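Local coordinates for protein DMATS type aromatic prenyltransferase (Streptomyces coelicolor, PDB 6ZS0) that probably transfers a dimethylallyl group to C5 of the tryptophan indole, as a member of the ABBA-barrel aromatic prenyltransferases, at residues A[232-243]-A[271-280]. Residues are numbered along the deposited sequence; the frame is centred on the assembly and turned at random.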
ATOM      1  N   VAL A 232      -1.834   3.529 -19.925  1.00 26.83           N
ATOM      2  CA  VAL A 232      -1.053   2.555 -19.122  1.00 25.34           C
ATOM      3  C   VAL A 232       0.389   2.576 -19.641  1.00 24.78           C
ATOM      4  O   VAL A 232       1.316   2.623 -18.816  1.00 23.53           O
ATOM      5  CB  VAL A 232      -1.694   1.158 -19.154  1.00 25.37           C
ATOM      6  CG1 VAL A 232      -0.834   0.137 -18.429  1.00 24.94           C
ATOM      7  CG2 VAL A 232      -3.088   1.180 -18.546  1.00 25.86           C
ATOM      8  N   GLU A 233       0.587   2.619 -20.965  1.00 25.48           N
ATOM      9  CA  GLU A 233       1.949   2.634 -21.562  1.00 26.30           C
ATOM     10  C   GLU A 233       2.645   3.944 -21.218  1.00 25.41           C
ATOM     11  O   GLU A 233       3.820   3.900 -20.877  1.00 24.29           O
ATOM     12  CB  GLU A 233       1.926   2.439 -23.081  1.00 28.49           C
ATOM     13  CG  GLU A 233       1.525   1.039 -23.484  1.00 29.78           C
ATOM     14  CD  GLU A 233       2.094   0.555 -24.801  1.00 32.03           C
ATOM     15  OE1 GLU A 233       3.231   0.971 -25.153  1.00 34.99           O
ATOM     16  OE2 GLU A 233       1.420  -0.265 -25.461  1.00 33.47           O
ATOM     17  N   GLY A 234       1.929   5.065 -21.322  1.00 25.36           N
ATOM     18  CA  GLY A 234       2.470   6.390 -20.992  1.00 26.10           C
ATOM     19  C   GLY A 234       2.936   6.429 -19.548  1.00 24.67           C
ATOM     20  O   GLY A 234       4.040   6.922 -19.275  1.00 25.16           O
ATOM     21  N   PHE A 235       2.129   5.891 -18.653  1.00 23.81           N
ATOM     22  CA  PHE A 235       2.423   5.917 -17.210  1.00 22.56           C
ATOM     23  C   PHE A 235       3.643   5.029 -16.982  1.00 21.16           C
ATOM     24  O   PHE A 235       4.576   5.456 -16.280  1.00 21.44           O
ATOM     25  CB  PHE A 235       1.223   5.453 -16.401  1.00 22.36           C
ATOM     26  CG  PHE A 235       1.572   5.057 -15.000  1.00 21.45           C
ATOM     27  CD1 PHE A 235       1.890   6.024 -14.059  1.00 21.86           C
ATOM     28  CD2 PHE A 235       1.607   3.732 -14.635  1.00 20.87           C
ATOM     29  CE1 PHE A 235       2.255   5.657 -12.777  1.00 21.30           C
ATOM     30  CE2 PHE A 235       1.923   3.377 -13.337  1.00 20.34           C
ATOM     31  CZ  PHE A 235       2.241   4.339 -12.416  1.00 20.42           C
ATOM     32  N   PHE A 236       3.626   3.826 -17.549  1.00 20.83           N
ATOM     33  CA  PHE A 236       4.756   2.871 -17.432  1.00 20.60           C
ATOM     34  C   PHE A 236       6.056   3.600 -17.809  1.00 21.27           C
ATOM     35  O   PHE A 236       7.045   3.524 -17.079  1.00 21.05           O
ATOM     36  CB  PHE A 236       4.520   1.627 -18.287  1.00 20.53           C
ATOM     37  CG  PHE A 236       5.660   0.629 -18.275  1.00 20.04           C
ATOM     38  CD1 PHE A 236       5.585  -0.556 -17.546  1.00 20.09           C
ATOM     39  CD2 PHE A 236       6.782   0.837 -19.056  1.00 20.61           C
ATOM     40  CE1 PHE A 236       6.637  -1.470 -17.573  1.00 19.80           C
ATOM     41  CE2 PHE A 236       7.838  -0.060 -19.053  1.00 20.68           C
ATOM     42  CZ  PHE A 236       7.754  -1.218 -18.318  1.00 19.92           C
ATOM     43  N   ARG A 237       6.068   4.289 -18.946  1.00 23.46           N
ATOM     44  CA  ARG A 237       7.304   4.919 -19.460  1.00 25.14           C
ATOM     45  C   ARG A 237       7.716   6.104 -18.586  1.00 24.79           C
ATOM     46  O   ARG A 237       8.928   6.259 -18.342  1.00 25.17           O
ATOM     47  CB  ARG A 237       7.116   5.343 -20.919  1.00 27.80           C
ATOM     48  CG  ARG A 237       6.971   4.165 -21.869  1.00 29.58           C
ATOM     49  CD  ARG A 237       7.142   4.570 -23.316  1.00 32.33           C
ATOM     50  NE  ARG A 237       7.481   3.388 -24.098  1.00 34.21           N
ATOM     51  CZ  ARG A 237       6.612   2.599 -24.724  1.00 35.13           C
ATOM     52  NH1 ARG A 237       5.314   2.869 -24.702  1.00 37.06           N
ATOM     53  NH2 ARG A 237       7.047   1.535 -25.374  1.00 36.20           N
ATOM     54  N   THR A 238       6.765   6.917 -18.131  1.00 24.82           N
ATOM     55  CA  THR A 238       7.071   8.095 -17.283  1.00 25.30           C
ATOM     56  C   THR A 238       7.670   7.612 -15.962  1.00 24.20           C
ATOM     57  O   THR A 238       8.670   8.181 -15.530  1.00 25.49           O
ATOM     58  CB  THR A 238       5.847   8.981 -17.054  1.00 26.38           C
ATOM     59  OG1 THR A 238       5.393   9.429 -18.335  1.00 27.91           O
ATOM     60  CG2 THR A 238       6.143  10.164 -16.154  1.00 26.95           C
ATOM     61  N   ALA A 239       7.066   6.606 -15.349  1.00 23.40           N
ATOM     62  CA  ALA A 239       7.426   6.156 -13.988  1.00 22.78           C
ATOM     63  C   ALA A 239       8.787   5.465 -14.029  1.00 22.95           C
ATOM     64  O   ALA A 239       9.614   5.694 -13.157  1.00 22.66           O
ATOM     65  CB  ALA A 239       6.349   5.241 -13.451  1.00 22.03           C
ATOM     66  N   ALA A 240       8.995   4.621 -15.024  1.00 23.28           N
ATOM     67  CA  ALA A 240      10.139   3.691 -15.058  1.00 24.67           C
ATOM     68  C   ALA A 240      11.415   4.394 -15.529  1.00 26.16           C
ATOM     69  O   ALA A 240      12.480   3.908 -15.181  1.00 27.29           O
ATOM     70  CB  ALA A 240       9.787   2.509 -15.897  1.00 24.85           C
ATOM     71  N   GLY A 241      11.330   5.496 -16.285  1.00 28.26           N
ATOM     72  CA  GLY A 241      12.539   6.149 -16.821  1.00 30.64           C
ATOM     73  C   GLY A 241      13.477   5.097 -17.433  1.00 32.68           C
ATOM     74  O   GLY A 241      13.095   4.474 -18.431  1.00 31.99           O
ATOM     75  N   PRO A 242      14.683   4.823 -16.834  1.00 34.15           N
ATOM     76  CA  PRO A 242      15.667   3.872 -17.394  1.00 34.90           C
ATOM     77  C   PRO A 242      15.294   2.373 -17.395  1.00 35.07           C
ATOM     78  O   PRO A 242      15.859   1.622 -18.181  1.00 35.80           O
ATOM     79  CB  PRO A 242      16.896   4.039 -16.470  1.00 35.77           C
ATOM     80  CG  PRO A 242      16.310   4.527 -15.170  1.00 35.69           C
ATOM     81  CD  PRO A 242      15.180   5.446 -15.600  1.00 34.26           C
ATOM     82  N   GLY A 243      14.399   1.939 -16.504  1.00 38.71           N
ATOM     83  CA  GLY A 243      13.871   0.561 -16.540  1.00 40.20           C
ATOM     84  C   GLY A 243      13.052   0.294 -17.811  1.00 41.44           C
ATOM     85  O   GLY A 243      12.812  -0.902 -18.097  1.00 42.05           O
ATOM     86  N   PHE A 271      -8.736  -1.693 -11.951  1.00 23.86           N
ATOM     87  CA  PHE A 271      -7.356  -2.135 -12.250  1.00 23.00           C
ATOM     88  C   PHE A 271      -6.361  -1.067 -11.809  1.00 22.09           C
ATOM     89  O   PHE A 271      -6.542   0.118 -12.133  1.00 22.24           O
ATOM     90  CB  PHE A 271      -7.210  -2.424 -13.735  1.00 23.32           C
ATOM     91  CG  PHE A 271      -5.784  -2.578 -14.183  1.00 23.16           C
ATOM     92  CD1 PHE A 271      -5.102  -1.522 -14.760  1.00 23.38           C
ATOM     93  CD2 PHE A 271      -5.112  -3.771 -13.988  1.00 23.05           C
ATOM     94  CE1 PHE A 271      -3.788  -1.672 -15.182  1.00 23.86           C
ATOM     95  CE2 PHE A 271      -3.797  -3.912 -14.404  1.00 22.81           C
ATOM     96  CZ  PHE A 271      -3.139  -2.865 -15.013  1.00 23.15           C
ATOM     97  N   THR A 272      -5.290  -1.481 -11.115  1.00 20.73           N
ATOM     98  CA  THR A 272      -4.201  -0.550 -10.748  1.00 19.72           C
ATOM     99  C   THR A 272      -2.872  -1.165 -11.163  1.00 18.64           C
ATOM    100  O   THR A 272      -2.682  -2.407 -10.952  1.00 18.13           O
ATOM    101  CB  THR A 272      -4.204  -0.217  -9.250  1.00 19.61           C
ATOM    102  OG1 THR A 272      -5.481   0.341  -8.913  1.00 20.58           O
ATOM    103  CG2 THR A 272      -3.090   0.743  -8.883  1.00 19.53           C
ATOM    104  N   LEU A 273      -1.999  -0.350 -11.755  1.00 17.82           N
ATOM    105  CA  LEU A 273      -0.586  -0.727 -12.006  1.00 17.50           C
ATOM    106  C   LEU A 273       0.349   0.023 -11.064  1.00 16.91           C
ATOM    107  O   LEU A 273       0.239   1.250 -10.976  1.00 16.71           O
ATOM    108  CB  LEU A 273      -0.215  -0.424 -13.456  1.00 17.92           C
ATOM    109  CG  LEU A 273       1.205  -0.827 -13.854  1.00 18.16           C
ATOM    110  CD1 LEU A 273       1.369  -2.325 -13.857  1.00 18.32           C
ATOM    111  CD2 LEU A 273       1.554  -0.285 -15.233  1.00 18.74           C
ATOM    112  N   TYR A 274       1.197  -0.725 -10.354  1.00 16.50           N
ATOM    113  CA  TYR A 274       2.172  -0.218  -9.356  1.00 16.74           C
ATOM    114  C   TYR A 274       3.584  -0.377  -9.928  1.00 16.62           C
ATOM    115  O   TYR A 274       3.985  -1.508 -10.313  1.00 16.10           O
ATOM    116  CB  TYR A 274       2.080  -1.001  -8.044  1.00 17.07           C
ATOM    117  CG  TYR A 274       0.719  -1.013  -7.383  1.00 17.82           C
ATOM    118  CD1 TYR A 274       0.406  -0.141  -6.344  1.00 18.20           C
ATOM    119  CD2 TYR A 274      -0.251  -1.913  -7.789  1.00 18.18           C
ATOM    120  CE1 TYR A 274      -0.857  -0.151  -5.750  1.00 18.62           C
ATOM    121  CE2 TYR A 274      -1.498  -1.960  -7.184  1.00 18.49           C
ATOM    122  CZ  TYR A 274      -1.816  -1.061  -6.186  1.00 18.67           C
ATOM    123  OH  TYR A 274      -3.069  -1.082  -5.621  1.00 20.12           O
ATOM    124  N   ILE A 275       4.320   0.720 -10.004  1.00 16.77           N
ATOM    125  CA  ILE A 275       5.740   0.719 -10.425  1.00 17.02           C
ATOM    126  C   ILE A 275       6.611   1.104  -9.227  1.00 16.50           C
ATOM    127  O   ILE A 275       6.445   2.181  -8.665  1.00 16.04           O
ATOM    128  CB  ILE A 275       5.948   1.674 -11.616  1.00 18.12           C
ATOM    129  CG1 ILE A 275       5.037   1.355 -12.810  1.00 19.08           C
ATOM    130  CG2 ILE A 275       7.408   1.700 -12.013  1.00 18.12           C
ATOM    131  CD1 ILE A 275       5.188   0.016 -13.372  1.00 19.77           C
ATOM    132  N   PRO A 276       7.596   0.259  -8.853  1.00 16.10           N
ATOM    133  CA  PRO A 276       8.528   0.563  -7.759  1.00 15.95           C
ATOM    134  C   PRO A 276       9.580   1.597  -8.201  1.00 15.91           C
ATOM    135  O   PRO A 276      10.762   1.270  -8.381  1.00 15.65           O
ATOM    136  CB  PRO A 276       9.116  -0.808  -7.432  1.00 15.98           C
ATOM    137  CG  PRO A 276       9.089  -1.536  -8.734  1.00 16.19           C
ATOM    138  CD  PRO A 276       7.825  -1.071  -9.426  1.00 16.14           C
ATOM    139  N   VAL A 277       9.132   2.847  -8.285  1.00 15.96           N
ATOM    140  CA  VAL A 277       9.934   3.957  -8.882  1.00 16.30           C
ATOM    141  C   VAL A 277      11.264   4.108  -8.128  1.00 16.23           C
ATOM    142  O   VAL A 277      12.240   4.513  -8.754  1.00 16.03           O
ATOM    143  CB  VAL A 277       9.135   5.268  -8.898  1.00 16.77           C
ATOM    144  CG1 VAL A 277       8.760   5.733  -7.533  1.00 16.76           C
ATOM    145  CG2 VAL A 277       9.875   6.382  -9.627  1.00 17.23           C
ATOM    146  N   ARG A 278      11.326   3.752  -6.836  1.00 15.96           N
ATOM    147  CA  ARG A 278      12.571   3.933  -6.043  1.00 16.45           C
ATOM    148  C   ARG A 278      13.714   3.143  -6.648  1.00 16.18           C
ATOM    149  O   ARG A 278      14.871   3.460  -6.346  1.00 16.34           O
ATOM    150  CB  ARG A 278      12.400   3.581  -4.555  1.00 16.86           C
ATOM    151  CG  ARG A 278      12.041   2.136  -4.239  1.00 17.30           C
ATOM    152  CD  ARG A 278      12.140   1.917  -2.740  1.00 18.07           C
ATOM    153  NE  ARG A 278      13.544   2.015  -2.367  1.00 18.97           N
ATOM    154  CZ  ARG A 278      14.028   2.272  -1.137  1.00 19.98           C
ATOM    155  NH1 ARG A 278      15.327   2.357  -0.967  1.00 21.15           N
ATOM    156  NH2 ARG A 278      13.230   2.431  -0.115  1.00 20.31           N
ATOM    157  N   ASP A 279      13.439   2.067  -7.405  1.00 15.72           N
ATOM    158  CA  ASP A 279      14.491   1.221  -8.018  1.00 16.02           C
ATOM    159  C   ASP A 279      14.973   1.813  -9.344  1.00 16.26           C
ATOM    160  O   ASP A 279      15.916   1.289  -9.862  1.00 16.03           O
ATOM    161  CB  ASP A 279      13.987  -0.199  -8.252  1.00 15.81           C
ATOM    162  CG  ASP A 279      13.805  -1.007  -6.995  1.00 15.78           C
ATOM    163  OD1 ASP A 279      14.149  -0.503  -5.904  1.00 15.66           O
ATOM    164  OD2 ASP A 279      13.411  -2.185  -7.137  1.00 15.78           O
ATOM    165  N   TYR A 280      14.382   2.910  -9.819  1.00 16.78           N
ATOM    166  CA  TYR A 280      14.576   3.371 -11.231  1.00 17.63           C
ATOM    167  C   TYR A 280      15.005   4.836 -11.272  1.00 18.57           C
ATOM    168  O   TYR A 280      14.957   5.418 -12.367  1.00 20.29           O
ATOM    169  CB  TYR A 280      13.298   3.143 -12.061  1.00 17.59           C
ATOM    170  CG  TYR A 280      12.912   1.684 -12.106  1.00 17.45           C
ATOM    171  CD1 TYR A 280      13.758   0.745 -12.644  1.00 17.55           C
ATOM    172  CD2 TYR A 280      11.712   1.242 -11.583  1.00 17.41           C
ATOM    173  CE1 TYR A 280      13.454  -0.603 -12.639  1.00 17.54           C
ATOM    174  CE2 TYR A 280      11.365  -0.097 -11.593  1.00 17.39           C
ATOM    175  CZ  TYR A 280      12.236  -1.029 -12.133  1.00 17.45           C
ATOM    176  OH  TYR A 280      11.960  -2.368 -12.109  1.00 17.38           O
TER
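Val232 opens the contact by setting CG1 against Leu273 CD2 at 4.0 Å, while its other methyl, CG2, approaches Phe271 CE1 only loosely. One turn on, Phe235 drops its ring between Leu273 and Ile275: with CG anti to the backbone N (chi1 162°), the ring reaches down to the strand, where CE2 lies 3.6 Å from Leu273 O and 3.8 Å from Ile275 CG1. The Phe235 and Ile275 side chains run past each other in opposite directions, and Ala239 CB covers one face of the ring, offset toward its rim. Were this ring cut back to an alanine, a gap would probably open beside Leu273 CD2 and Ile275 CG1, which would lose their aromatic neighbour. Phe236 CD1 touches Ile275 CD1. Three helix residues thus meet Ile275, for Ala239 CB packs on its CG2 at 4.0 Å. Beyond the strand, Val277 CG2 sits beside Ala239 O. Ala240 O packs 3.3 Å from Tyr280 CB and also accepts the backbone N-H of Gly243. Gly241, with positive phi, turns the chain out of the helix, and Pro242 CG then comes within 3.2 Å of Tyr280 O. Gly243 CA rests against Tyr280 CD1, where a side chain would clash; the phenol OH bonds to Gly251 N. No hydrogen bond joins the segments directly, but Arg290 of helix 284-297 bridges them, NH1 to Ala239 O and NH2 to Tyr280 O. Helical segment 232-240 runs nearly parallel to strand segment 271-275, their axes 16° apart and 9.4 Å at closest approach, in the helix-on-barrel packing of the ABBA fold. Helix 284-297 flanks helix 229-240, Val294 touching Phe235, and the strand is hydrogen-bonded within the barrel between strands 254-260 and 324-332.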